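Local coordinates for protein alpha-L-rhamnosidase (Streptomyces avermitilis, PDB 3W5M) that hydrolyses terminal non-reducing alpha-L-rhamnose residues from substrates such as citrus flavonoids and gum arabic, and binds L-rhamnose through a calcium-dependent carbohydrate-binding module, at residues 122-127 against 464-469; 300-305 against 426-431; 379-384 against 391-396. All blocks are in the same frame, centred on the assembly; numbering follows the deposited sequence.

Contact 1 of 3, residues 122-127 against 464-469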
loop_
_atom_site.group_PDB
_atom_site.type_symbol
_atom_site.label_atom_id
_atom_site.label_comp_id
_atom_site.label_asym_id
_atom_site.label_seq_id
_atom_site.Cartn_x
_atom_site.Cartn_y
_atom_site.Cartn_z
ATOM N N TRP A 122 19.732 5.012 -17.614
ATOM C CA TRP A 122 18.328 5.372 -17.505
ATOM C C TRP A 122 17.819 5.855 -18.847
ATOM O O TRP A 122 18.408 6.756 -19.454
ATOM C CB TRP A 122 18.147 6.464 -16.473
ATOM C CG TRP A 122 18.383 6.000 -15.085
ATOM C CD1 TRP A 122 19.555 6.123 -14.340
ATOM C CD2 TRP A 122 17.440 5.346 -14.248
ATOM N NE1 TRP A 122 19.370 5.573 -13.091
ATOM C CE2 TRP A 122 18.078 5.109 -12.999
ATOM C CE3 TRP A 122 16.104 4.929 -14.426
ATOM C CZ2 TRP A 122 17.434 4.465 -11.946
ATOM C CZ3 TRP A 122 15.471 4.282 -13.364
ATOM C CH2 TRP A 122 16.136 4.060 -12.149
ATOM N N ILE A 123 16.701 5.289 -19.309
ATOM C CA ILE A 123 16.105 5.747 -20.554
ATOM C C ILE A 123 14.613 6.052 -20.409
ATOM O O ILE A 123 13.909 5.442 -19.585
ATOM C CB ILE A 123 16.299 4.754 -21.713
ATOM C CG1 ILE A 123 15.643 3.398 -21.389
ATOM C CG2 ILE A 123 17.772 4.629 -22.112
ATOM C CD1 ILE A 123 15.689 2.423 -22.552
ATOM N N SER A 124 14.139 6.955 -21.267
ATOM C CA SER A 124 12.737 7.400 -21.305
ATOM C C SER A 124 12.267 7.395 -22.752
ATOM O O SER A 124 13.088 7.523 -23.659
ATOM C CB SER A 124 12.633 8.834 -20.814
ATOM O OG SER A 124 12.692 8.937 -19.408
ATOM N N ALA A 125 10.953 7.294 -22.971
ATOM C CA ALA A 125 10.396 7.571 -24.300
ATOM C C ALA A 125 10.618 9.065 -24.619
ATOM O O ALA A 125 10.676 9.883 -23.692
ATOM C CB ALA A 125 8.916 7.237 -24.336
ATOM N N PRO A 126 10.760 9.421 -25.917
ATOM C CA PRO A 126 11.023 10.820 -26.284
ATOM C C PRO A 126 9.805 11.733 -26.084
ATOM O O PRO A 126 8.694 11.232 -25.844
ATOM C CB PRO A 126 11.407 10.704 -27.765
ATOM C CG PRO A 126 10.596 9.543 -28.237
ATOM C CD PRO A 126 10.678 8.558 -27.114
ATOM N N ALA A 127 10.017 13.048 -26.191
ATOM C CA ALA A 127 9.005 14.066 -25.865
ATOM C C ALA A 127 7.636 13.916 -26.563
ATOM O O ALA A 127 6.605 14.127 -25.923
ATOM C CB ALA A 127 9.565 15.478 -26.064
ATOM N N ALA A 464 17.179 9.797 -19.797
ATOM C CA ALA A 464 16.279 10.411 -18.843
ATOM C C ALA A 464 16.929 11.642 -18.214
ATOM O O ALA A 464 18.144 11.682 -18.034
ATOM C CB ALA A 464 15.956 9.403 -17.767
ATOM N N ASP A 465 16.119 12.640 -17.889
ATOM C CA ASP A 465 16.620 13.874 -17.281
ATOM C C ASP A 465 16.229 13.912 -15.813
ATOM O O ASP A 465 16.301 14.952 -15.152
ATOM C CB ASP A 465 16.074 15.102 -18.025
ATOM C CG ASP A 465 14.602 15.360 -17.742
ATOM O OD1 ASP A 465 13.819 14.386 -17.697
ATOM O OD2 ASP A 465 14.228 16.542 -17.566
ATOM N N ASN A 466 15.804 12.750 -15.328
ATOM C CA ASN A 466 15.429 12.533 -13.947
ATOM C C ASN A 466 16.638 12.606 -13.016
ATOM O O ASN A 466 17.726 12.113 -13.345
ATOM C CB ASN A 466 14.785 11.135 -13.820
ATOM C CG ASN A 466 13.693 10.864 -14.877
ATOM O OD1 ASN A 466 13.840 11.175 -16.056
ATOM N ND2 ASN A 466 12.609 10.243 -14.449
ATOM N N ASP A 467 16.450 13.204 -11.842
ATOM C CA ASP A 467 17.432 13.085 -10.772
ATOM C C ASP A 467 17.707 11.603 -10.509
ATOM O O ASP A 467 16.783 10.793 -10.484
ATOM C CB ASP A 467 16.911 13.754 -9.491
ATOM C CG ASP A 467 16.664 15.253 -9.667
ATOM O OD1 ASP A 467 17.634 16.010 -9.912
ATOM O OD2 ASP A 467 15.494 15.675 -9.554
ATOM N N VAL A 468 18.976 11.252 -10.352
ATOM C CA VAL A 468 19.381 9.892 -10.076
ATOM C C VAL A 468 19.194 9.628 -8.579
ATOM O O VAL A 468 19.716 10.395 -7.752
ATOM C CB VAL A 468 20.873 9.665 -10.450
ATOM C CG1 VAL A 468 21.310 8.262 -10.078
ATOM C CG2 VAL A 468 21.124 9.912 -11.936
ATOM N N PRO A 469 18.452 8.557 -8.213
ATOM C CA PRO A 469 18.345 8.183 -6.795
ATOM C C PRO A 469 19.715 7.957 -6.201
ATOM O O PRO A 469 20.570 7.390 -6.872
ATOM C CB PRO A 469 17.609 6.832 -6.815
ATOM C CG PRO A 469 16.911 6.790 -8.130
ATOM C CD PRO A 469 17.637 7.694 -9.092
HETATM O O HOH W 1 13.026 12.085 -19.360
#

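Contact 2 of 3, residues 300-305 against 426-431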
loop_
_atom_site.group_PDB
_atom_site.type_symbol
_atom_site.label_atom_id
_atom_site.label_comp_id
_atom_site.label_asym_id
_atom_site.label_seq_id
_atom_site.Cartn_x
_atom_site.Cartn_y
_atom_site.Cartn_z
ATOM N N SER A 300 -0.098 10.886 -19.333
ATOM C CA SER A 300 0.255 9.802 -18.452
ATOM C C SER A 300 0.333 8.477 -19.199
ATOM O O SER A 300 -0.071 7.468 -18.662
ATOM C CB SER A 300 -0.790 9.707 -17.337
ATOM O OG SER A 300 -0.765 10.871 -16.520
ATOM N N ALA A 301 0.868 8.464 -20.420
ATOM C CA ALA A 301 0.862 7.219 -21.186
ATOM C C ALA A 301 1.850 6.229 -20.566
ATOM O O ALA A 301 2.784 6.653 -19.868
ATOM C CB ALA A 301 1.221 7.490 -22.641
ATOM N N ALA A 302 1.602 4.927 -20.763
ATOM C CA ALA A 302 2.570 3.853 -20.469
ATOM C C ALA A 302 3.120 3.451 -21.793
ATOM O O ALA A 302 2.503 2.644 -22.505
ATOM C CB ALA A 302 1.921 2.657 -19.818
ATOM N N ASN A 303 4.239 4.052 -22.169
ATOM C CA ASN A 303 4.822 3.780 -23.505
ATOM C C ASN A 303 5.528 2.454 -23.627
ATOM O O ASN A 303 5.907 1.851 -22.639
ATOM C CB ASN A 303 5.783 4.910 -23.898
ATOM C CG ASN A 303 5.066 6.226 -24.166
ATOM O OD1 ASN A 303 4.293 6.348 -25.099
ATOM N ND2 ASN A 303 5.316 7.217 -23.333
ATOM N N GLN A 304 5.709 1.985 -24.864
ATOM C CA GLN A 304 6.470 0.790 -25.143
ATOM C C GLN A 304 7.925 1.090 -25.517
ATOM O O GLN A 304 8.182 1.967 -26.327
ATOM C CB GLN A 304 5.803 0.044 -26.299
ATOM C CG GLN A 304 4.383 -0.420 -25.948
ATOM C CD GLN A 304 3.700 -1.132 -27.109
ATOM O OE1 GLN A 304 4.066 -0.953 -28.292
ATOM N NE2 GLN A 304 2.666 -1.900 -26.789
ATOM N N LEU A 305 8.858 0.370 -24.902
ATOM C CA LEU A 305 10.296 0.514 -25.196
ATOM C C LEU A 305 10.848 -0.855 -25.555
ATOM O O LEU A 305 10.443 -1.858 -24.973
ATOM C CB LEU A 305 11.028 1.122 -23.997
ATOM C CG LEU A 305 10.882 2.626 -23.732
ATOM C CD1 LEU A 305 9.490 3.067 -23.333
ATOM C CD2 LEU A 305 11.824 2.955 -22.565
ATOM N N GLY A 426 1.949 2.704 -28.427
ATOM C CA GLY A 426 1.242 1.451 -28.107
ATOM C C GLY A 426 -0.182 1.701 -27.595
ATOM O O GLY A 426 -0.694 2.781 -27.768
ATOM N N PRO A 427 -0.805 0.703 -26.933
ATOM C CA PRO A 427 -2.227 0.822 -26.606
ATOM C C PRO A 427 -2.558 1.517 -25.273
ATOM O O PRO A 427 -3.713 1.914 -25.051
ATOM C CB PRO A 427 -2.673 -0.630 -26.530
ATOM C CG PRO A 427 -1.475 -1.395 -26.114
ATOM C CD PRO A 427 -0.268 -0.628 -26.608
ATOM N N ILE A 428 -1.581 1.641 -24.376
ATOM C CA ILE A 428 -1.928 2.225 -23.067
ATOM C C ILE A 428 -1.837 3.745 -23.103
ATOM O O ILE A 428 -0.770 4.335 -22.849
ATOM C CB ILE A 428 -1.081 1.631 -21.915
ATOM C CG1 ILE A 428 -0.984 0.127 -22.090
ATOM C CG2 ILE A 428 -1.741 2.004 -20.588
ATOM C CD1 ILE A 428 -0.169 -0.644 -21.058
ATOM N N VAL A 429 -2.979 4.366 -23.411
ATOM C CA VAL A 429 -3.099 5.795 -23.674
ATOM C C VAL A 429 -2.884 6.604 -22.404
ATOM O O VAL A 429 -2.237 7.665 -22.410
ATOM C CB VAL A 429 -4.509 6.079 -24.260
ATOM C CG1 VAL A 429 -4.720 7.557 -24.499
ATOM C CG2 VAL A 429 -4.682 5.290 -25.567
ATOM N N SER A 430 -3.395 6.094 -21.298
ATOM C CA SER A 430 -3.255 6.794 -20.038
ATOM C C SER A 430 -3.171 5.764 -18.916
ATOM O O SER A 430 -3.854 4.742 -18.948
ATOM C CB SER A 430 -4.462 7.700 -19.845
ATOM O OG SER A 430 -4.262 8.508 -18.716
ATOM N N ALA A 431 -2.319 5.999 -17.923
ATOM C CA ALA A 431 -2.214 5.039 -16.826
ATOM C C ALA A 431 -1.880 5.809 -15.560
ATOM O O ALA A 431 -0.779 6.367 -15.442
ATOM C CB ALA A 431 -1.139 4.021 -17.112
HETATM O O HOH W 2 -2.142 10.339 -20.993
HETATM O O HOH W 3 1.253 1.461 -24.571
#

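Contact 3 of 3, residues 379-384 against 391-396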
loop_
_atom_site.group_PDB
_atom_site.type_symbol
_atom_site.label_atom_id
_atom_site.label_comp_id
_atom_site.label_asym_id
_atom_site.label_seq_id
_atom_site.Cartn_x
_atom_site.Cartn_y
_atom_site.Cartn_z
ATOM N N GLY A 379 3.213 5.930 -12.512
ATOM C CA GLY A 379 3.191 5.418 -11.126
ATOM C C GLY A 379 3.183 6.520 -10.076
ATOM O O GLY A 379 2.574 7.572 -10.266
ATOM N N TRP A 380 3.878 6.278 -8.969
ATOM C CA TRP A 380 3.983 7.256 -7.895
ATOM C C TRP A 380 5.026 8.307 -8.230
ATOM O O TRP A 380 4.966 9.440 -7.734
ATOM C CB TRP A 380 4.443 6.566 -6.605
ATOM C CG TRP A 380 3.453 5.660 -5.953
ATOM C CD1 TRP A 380 2.445 6.013 -5.070
ATOM C CD2 TRP A 380 3.399 4.252 -6.077
ATOM N NE1 TRP A 380 1.780 4.886 -4.657
ATOM C CE2 TRP A 380 2.342 3.795 -5.257
ATOM C CE3 TRP A 380 4.122 3.320 -6.835
ATOM C CZ2 TRP A 380 1.985 2.436 -5.166
ATOM C CZ3 TRP A 380 3.793 1.960 -6.717
ATOM C CH2 TRP A 380 2.727 1.535 -5.897
ATOM N N TYR A 381 5.991 7.936 -9.062
ATOM C CA TYR A 381 7.061 8.849 -9.439
ATOM C C TYR A 381 6.519 10.117 -10.159
ATOM O O TYR A 381 6.916 11.231 -9.849
ATOM C CB TYR A 381 8.065 8.104 -10.308
ATOM C CG TYR A 381 9.204 8.983 -10.737
ATOM C CD1 TYR A 381 10.271 9.234 -9.873
ATOM C CD2 TYR A 381 9.190 9.575 -11.993
ATOM C CE1 TYR A 381 11.314 10.063 -10.267
ATOM C CE2 TYR A 381 10.220 10.405 -12.403
ATOM C CZ TYR A 381 11.283 10.638 -11.528
ATOM O OH TYR A 381 12.297 11.482 -11.938
ATOM N N ALA A 382 5.595 9.928 -11.101
ATOM C CA ALA A 382 5.164 11.036 -11.970
ATOM C C ALA A 382 3.640 11.194 -12.074
ATOM O O ALA A 382 3.157 12.206 -12.560
ATOM C CB ALA A 382 5.803 10.894 -13.353
ATOM N N GLY A 383 2.870 10.215 -11.595
ATOM C CA GLY A 383 1.415 10.283 -11.727
ATOM C C GLY A 383 0.775 10.898 -10.497
ATOM O O GLY A 383 1.490 11.335 -9.570
ATOM N N ASN A 384 -0.565 10.992 -10.495
ATOM C CA ASN A 384 -1.272 11.520 -9.300
ATOM C C ASN A 384 -0.942 10.738 -8.022
ATOM O O ASN A 384 -0.919 9.507 -8.020
ATOM C CB ASN A 384 -2.789 11.520 -9.499
ATOM C CG ASN A 384 -3.237 12.486 -10.564
ATOM O OD1 ASN A 384 -2.717 13.611 -10.670
ATOM N ND2 ASN A 384 -4.224 12.051 -11.378
ATOM N N HIS A 391 3.476 14.536 -10.874
ATOM C CA HIS A 391 4.854 15.041 -10.906
ATOM C C HIS A 391 5.439 15.292 -9.520
ATOM O O HIS A 391 6.140 16.280 -9.315
ATOM C CB HIS A 391 4.940 16.302 -11.774
ATOM C CG HIS A 391 4.358 16.119 -13.131
ATOM N ND1 HIS A 391 3.768 17.145 -13.840
ATOM C CD2 HIS A 391 4.246 15.011 -13.905
ATOM C CE1 HIS A 391 3.335 16.677 -15.001
ATOM N NE2 HIS A 391 3.613 15.387 -15.065
ATOM N N GLN A 392 5.147 14.409 -8.568
ATOM C CA GLN A 392 5.710 14.550 -7.216
ATOM C C GLN A 392 7.238 14.418 -7.213
ATOM O O GLN A 392 7.911 15.111 -6.466
ATOM C CB GLN A 392 5.072 13.572 -6.228
ATOM C CG GLN A 392 3.562 13.750 -6.050
ATOM C CD GLN A 392 3.192 15.132 -5.558
ATOM O OE1 GLN A 392 3.882 15.709 -4.712
ATOM N NE2 GLN A 392 2.085 15.659 -6.060
ATOM N N TYR A 393 7.793 13.551 -8.059
ATOM C CA TYR A 393 9.236 13.329 -8.061
ATOM C C TYR A 393 9.911 13.711 -9.380
ATOM O O TYR A 393 11.125 13.957 -9.436
ATOM C CB TYR A 393 9.571 11.868 -7.711
ATOM C CG TYR A 393 9.068 11.403 -6.354
ATOM C CD1 TYR A 393 7.808 10.866 -6.209
ATOM C CD2 TYR A 393 9.872 11.516 -5.214
ATOM C CE1 TYR A 393 7.346 10.421 -4.979
ATOM C CE2 TYR A 393 9.419 11.107 -3.970
ATOM C CZ TYR A 393 8.171 10.549 -3.844
ATOM O OH TYR A 393 7.712 10.120 -2.619
ATOM N N GLY A 394 9.140 13.696 -10.455
ATOM C CA GLY A 394 9.679 13.992 -11.782
ATOM C C GLY A 394 8.538 14.045 -12.775
ATOM O O GLY A 394 7.374 13.751 -12.424
ATOM N N GLU A 395 8.861 14.393 -14.015
ATOM C CA GLU A 395 7.819 14.652 -15.029
ATOM C C GLU A 395 7.582 13.486 -15.965
ATOM O O GLU A 395 6.492 13.367 -16.524
ATOM C CB GLU A 395 8.217 15.832 -15.927
ATOM C CG GLU A 395 8.603 17.109 -15.201
ATOM C CD GLU A 395 7.413 18.005 -14.914
ATOM O OE1 GLU A 395 6.520 18.117 -15.783
ATOM O OE2 GLU A 395 7.377 18.615 -13.821
ATOM N N ARG A 396 8.619 12.685 -16.187
ATOM C CA ARG A 396 8.575 11.614 -17.186
ATOM C C ARG A 396 9.124 10.360 -16.560
ATOM O O ARG A 396 10.159 10.411 -15.859
ATOM C CB ARG A 396 9.462 11.942 -18.393
ATOM C CG ARG A 396 8.939 13.056 -19.275
ATOM C CD ARG A 396 10.031 13.620 -20.164
ATOM N NE ARG A 396 10.060 15.078 -20.066
ATOM C CZ ARG A 396 10.771 15.752 -19.164
ATOM N NH1 ARG A 396 11.525 15.101 -18.290
ATOM N NH2 ARG A 396 10.740 17.079 -19.139
HETATM O O HOH W 4 4.016 11.929 -8.874
#

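Contact 1 of 3, residues 122-127 against 464-469
Ala464 turns its methyl group into the angle made by Trp122 and Ser124, and the tightly packed part of this contact is built around that methyl. Its CB lies 3.9 Å from Trp122 CB and, on the polar flank, 3.7 Å from Ser124 OG. The backbones join here too: Ala464 N donates to Trp122 O at 3.3 Å in a nearly straight bond. This bond lies just beyond strand 459-463, the partner of edge strand 123-124 in a seven-stranded antiparallel sheet. With CG beside its own backbone N (chi1 -70°), Trp122 carries its indole along the loop, where CZ2 approaches Pro469 CD obliquely at 4.3 Å. Leu326 of strand 316-326 and Leu400 of strand 398-407, adjacent strands of a second sheet, also touch this indole.

The other side is looser and linked by water. A single water donates to Ser124 OG at 3.2 Å and to Asp465 OD1 at 2.9 Å, while Ser124 OG also bonds to Pro397 O and the Asp465 carboxylate pairs with Arg396. The chemistry therefore divides the work: apolar contact and one direct backbone bond fix the start of the loop, whereas exposed Asp465 reaches Ser124 only through water within this contact.

Contact 2 of 3, residues 300-305 against 426-431
Gln304 lays its carboxamide against the turn Gly426-Pro427, with NE2 only 3.2 Å from Pro427 CD and CD 3.7 Å from Gly426 CA. The two side chains, Gln304 and Pro427, meet at about a right angle. This is a junction between two beta-sheets: 303-311 is an inner strand of a seven-stranded antiparallel sheet, and 428-432 is the edge of a large mixed sheet whose strands mostly belong to the concanavalin-like domain. A classic beta bulge marks that edge, where Val429 and Ser430 both face Thr438.

Gly426 suits its place, since its phi is positive and a CB there would run into Gln304 CD. Thr445 binds Gln304 OE1 and Tyr375 binds Gln304 NE2, so both ends of the buried amide are gripped and its rotation is fixed. An alanine in place of Gln304 is likely to leave the hydroxyls of Thr445 and Tyr375 without this mate and to open a gap over Gly426.

Farther along, Ala302 N donates to Ile428 O at 3.2 Å, and Ala431 N to Ser300 O at 2.8 Å, the latter noticeably bent (139° at the hydrogen). At the first of these bonds, Ile428 holds CG2 opposite its backbone N across the CA-CB bond (chi1 -43° for CG1), and that methyl packs on Ala302 CB at 3.8 Å. Water completes the pairing on both flanks. One molecule joins Ala302 O to Ile428 N; another accepts from Ser300 N at 2.7 Å and donates to Val429 O at 3.0 Å.

Contact 3 of 3, residues 379-384 against 391-396
This is a local helix-to-loop contact in the alpha-L-rhamnosidase N-terminal domain, in which the loop 391-396 returns onto the short helix 379-382 that follows strand 368-377, and the amides of Tyr393 and His391 bond to carbonyls of the helical turn. Tyr381 O lies in the path of two amides: Tyr393 N donates to it at 3.1 Å, and Gly394 N adds a weak bond. His391 N donates to Ala382 O at 2.9 Å.

The rings follow the backbone. Because CG of Tyr381 points directly away from the backbone N (chi1 -180°), its ring lies against the loop and turns one face to the peptide joining Tyr393 to Gly394. Its CD1 reaches Tyr393 CB at 3.5 Å, and Arg396 O comes in at the ring edge. A CB on Gly394 would collide with Tyr381 OH, so this close passage depends on glycine. Gly394 O is buried against the Ala382 methyl with no polar partner. Tyr393 presents its ring edge, through CD1, to Trp380 O at 3.5 Å, and its hydroxyl bonds to Trp347. That same Trp347 stacks on Trp380, whose side chain is about 10 Å from that of Glu636, the inferred proton donor.

Between helix and loop, one water donates to Trp380 O at 2.9 Å and to Gly383 O at 2.7 Å, and accepts from Gln392 N at 2.7 Å.

In the fold
The three contacts are nested along the chain: contact 1 closes the longest loop, contact 2 lies inside it, and contact 3 lies inside the loop closed by contact 2. Contacts 1 and 2, with centres about 16 Å apart, reach the same seven-stranded sheet and touch where Ala125 meets Asn303 and Ile123 meets Leu305. The centre of contact 3 is about 12 Å from that of contact 1, where Asp465 forms a salt bridge with Arg396 and Asn466 meets Arg396 O, and about 15 Å from that of contact 2, which it does not touch. Segments 122-127 and 300-305 flank the CBM67 region along the chain, so both sides of that module are anchored to the alpha-L-rhamnosidase N-terminal domain.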